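Local coordinates for protein SAR-endolysin (PDB 1XJT) that hydrolyses the beta-1,4 glycosidic bonds of host peptidoglycan once it is released from the inner membrane, contributing to lysis of the infected bacterium, at residues 25-30 and 80-85. Residues are numbered along the deposited sequence; the frame is centred on the assembly and turned at random.
Sequences NGNVRT and DWEKNI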
loop_
_atom_site.group_PDB
_atom_site.type_symbol
_atom_site.label_atom_id
_atom_site.label_comp_id
_atom_site.label_asym_id
_atom_site.label_seq_id
_atom_site.Cartn_x
_atom_site.Cartn_y
_atom_site.Cartn_z
ATOM N N ASN A 25 -15.182 2.237 10.808
ATOM C CA ASN A 25 -16.089 2.841 9.812
ATOM C C ASN A 25 -16.723 1.832 8.889
ATOM O O ASN A 25 -17.789 2.063 8.354
ATOM C CB ASN A 25 -15.391 3.888 8.974
ATOM C CG ASN A 25 -15.084 5.139 9.745
ATOM O OD1 ASN A 25 -15.660 5.392 10.801
ATOM N ND2 ASN A 25 -14.184 5.947 9.215
ATOM N N GLY A 26 -16.043 0.731 8.652
ATOM C CA GLY A 26 -16.676 -0.379 7.985
ATOM C C GLY A 26 -16.651 -0.205 6.492
ATOM O O GLY A 26 -17.388 -0.871 5.785
ATOM N N ASN A 27 -15.762 0.656 6.012
ATOM C CA ASN A 27 -15.534 0.776 4.583
ATOM C C ASN A 27 -14.352 -0.023 4.070
ATOM O O ASN A 27 -14.480 -0.736 3.098
ATOM C CB ASN A 27 -15.395 2.245 4.209
ATOM C CG ASN A 27 -16.665 3.017 4.458
ATOM O OD1 ASN A 27 -17.738 2.587 4.067
ATOM N ND2 ASN A 27 -16.562 4.155 5.159
ATOM N N VAL A 28 -13.201 0.056 4.717
ATOM C CA VAL A 28 -12.047 -0.628 4.162
ATOM C C VAL A 28 -12.091 -2.137 4.433
ATOM O O VAL A 28 -12.524 -2.587 5.492
ATOM C CB VAL A 28 -10.705 -0.008 4.652
ATOM C CG1 VAL A 28 -10.655 1.504 4.374
ATOM C CG2 VAL A 28 -10.451 -0.274 6.080
ATOM N N ARG A 29 -11.705 -2.913 3.433
ATOM C CA ARG A 29 -11.539 -4.356 3.603
ATOM C C ARG A 29 -10.206 -4.720 4.213
ATOM O O ARG A 29 -10.109 -5.723 4.942
ATOM C CB ARG A 29 -11.706 -5.082 2.267
ATOM C CG ARG A 29 -11.604 -6.582 2.343
ATOM C CD ARG A 29 -11.915 -7.285 1.041
ATOM N NE ARG A 29 -11.435 -8.660 1.139
ATOM C CZ ARG A 29 -11.159 -9.484 0.139
ATOM N NH1 ARG A 29 -11.289 -9.116 -1.123
ATOM N NH2 ARG A 29 -10.710 -10.720 0.419
ATOM N N THR A 30 -9.153 -3.968 3.930
ATOM C CA THR A 30 -7.890 -4.445 4.406
ATOM C C THR A 30 -7.887 -4.632 5.915
ATOM O O THR A 30 -8.523 -3.869 6.676
ATOM C CB THR A 30 -6.600 -3.714 3.820
ATOM O OG1 THR A 30 -6.002 -2.824 4.740
ATOM C CG2 THR A 30 -6.872 -2.958 2.612
ATOM N N ASP A 80 -8.387 10.977 6.032
ATOM C CA ASP A 80 -7.405 11.034 4.950
ATOM C C ASP A 80 -6.856 9.644 4.631
ATOM O O ASP A 80 -6.733 9.250 3.452
ATOM C CB ASP A 80 -6.226 11.929 5.347
ATOM C CG ASP A 80 -6.600 13.410 5.470
ATOM O OD1 ASP A 80 -7.782 13.786 5.275
ATOM O OD2 ASP A 80 -5.753 14.274 5.790
ATOM N N TRP A 81 -6.499 8.900 5.678
ATOM C CA TRP A 81 -5.881 7.591 5.482
ATOM C C TRP A 81 -6.875 6.662 4.829
ATOM O O TRP A 81 -6.536 5.987 3.857
ATOM C CB TRP A 81 -5.410 6.992 6.805
ATOM C CG TRP A 81 -4.446 5.848 6.688
ATOM C CD1 TRP A 81 -3.548 5.616 5.681
ATOM C CD2 TRP A 81 -4.246 4.801 7.648
ATOM N NE1 TRP A 81 -2.819 4.482 5.952
ATOM C CE2 TRP A 81 -3.233 3.959 7.151
ATOM C CE3 TRP A 81 -4.832 4.482 8.881
ATOM C CZ2 TRP A 81 -2.781 2.848 7.847
ATOM C CZ3 TRP A 81 -4.391 3.364 9.559
ATOM C CH2 TRP A 81 -3.379 2.558 9.040
ATOM N N GLU A 82 -8.096 6.635 5.363
ATOM C CA GLU A 82 -9.185 5.863 4.771
ATOM C C GLU A 82 -9.283 6.147 3.278
ATOM O O GLU A 82 -9.356 5.249 2.471
ATOM C CB GLU A 82 -10.536 6.182 5.448
ATOM C CG GLU A 82 -11.645 5.172 5.149
ATOM C CD GLU A 82 -12.988 5.495 5.787
ATOM O OE1 GLU A 82 -13.736 4.559 6.081
ATOM O OE2 GLU A 82 -13.321 6.674 6.001
ATOM N N LYS A 83 -9.332 7.407 2.911
ATOM C CA LYS A 83 -9.545 7.745 1.507
ATOM C C LYS A 83 -8.463 7.143 0.618
ATOM O O LYS A 83 -8.735 6.588 -0.449
ATOM C CB LYS A 83 -9.562 9.256 1.358
ATOM C CG LYS A 83 -9.892 9.759 -0.051
ATOM C CD LYS A 83 -9.867 11.305 -0.095
ATOM C CE LYS A 83 -10.544 11.930 -1.376
ATOM N NZ LYS A 83 -10.606 13.444 -1.405
ATOM N N ASN A 84 -7.223 7.239 1.084
ATOM C CA ASN A 84 -6.093 6.729 0.329
ATOM C C ASN A 84 -6.114 5.215 0.281
ATOM O O ASN A 84 -5.814 4.631 -0.768
ATOM C CB ASN A 84 -4.788 7.264 0.906
ATOM C CG ASN A 84 -4.598 8.726 0.602
ATOM O OD1 ASN A 84 -4.842 9.163 -0.524
ATOM N ND2 ASN A 84 -4.205 9.504 1.614
ATOM N N ILE A 85 -6.475 4.579 1.385
ATOM C CA ILE A 85 -6.658 3.128 1.388
ATOM C C ILE A 85 -7.715 2.663 0.376
ATOM O O ILE A 85 -7.520 1.697 -0.354
ATOM C CB ILE A 85 -7.033 2.584 2.785
ATOM C CG1 ILE A 85 -5.902 2.832 3.789
ATOM C CG2 ILE A 85 -7.232 1.055 2.724
ATOM C CD1 ILE A 85 -6.343 2.747 5.262
HETATM O O HOH W 1 -13.267 2.092 6.788
#
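Glu82 reaches from its helix into the bend of 25-30, where the carboxylate meets two asparagine amides. Asn27 makes the firm bond, its ND2 lying 3.0 Å from Glu82 OE1. The N-H is nearly straight at 164°, and the oxygen is approached from above the carboxylate plane. Asn25 adds weak, forked bonds, with ND2 at 3.5 Å from Glu82 OE1 and 3.4 Å from Glu82 OE2. An ordered water donates to Glu82 OE1 at 2.6 Å and accepts from Val28 N at 2.9 Å. Glutamate suits the place because its long chain spans the gap and its carboxylate can accept several bonds; CG anti to the backbone N (chi1 -165°) directs it toward the loop. Asparagine is short and offers N-H groups close to the bend.

Methyl groups fill the apolar side. Val28 CG1 rests against the aliphatic CG of Glu82 and, at 3.8 Å, against Ile85 CG2, the two branched side chains crossing at about a right angle. Thr30 presents its methyl, CG2, to the same Ile85 branch at 4.0 Å. Ile85 also sets CD1 over the centre of the Trp81 indole.

Gly26, a residue that readily takes positive phi, turns the chain out of helix 15-25. Farther along helix 74-95, Glu89 accepts hydrogen bonds from the backbone N of Arg29 and Thr30. The loop thus packs on helix 74-95 of the phage lysozyme domain, with the Ile85 side chain about 9 Å from that of Glu42, inferred to be an active-site residue. Leu35 of helix 32-42 touches Thr30 and Ile85, while Val28 packs back on Val22 of helix 15-25.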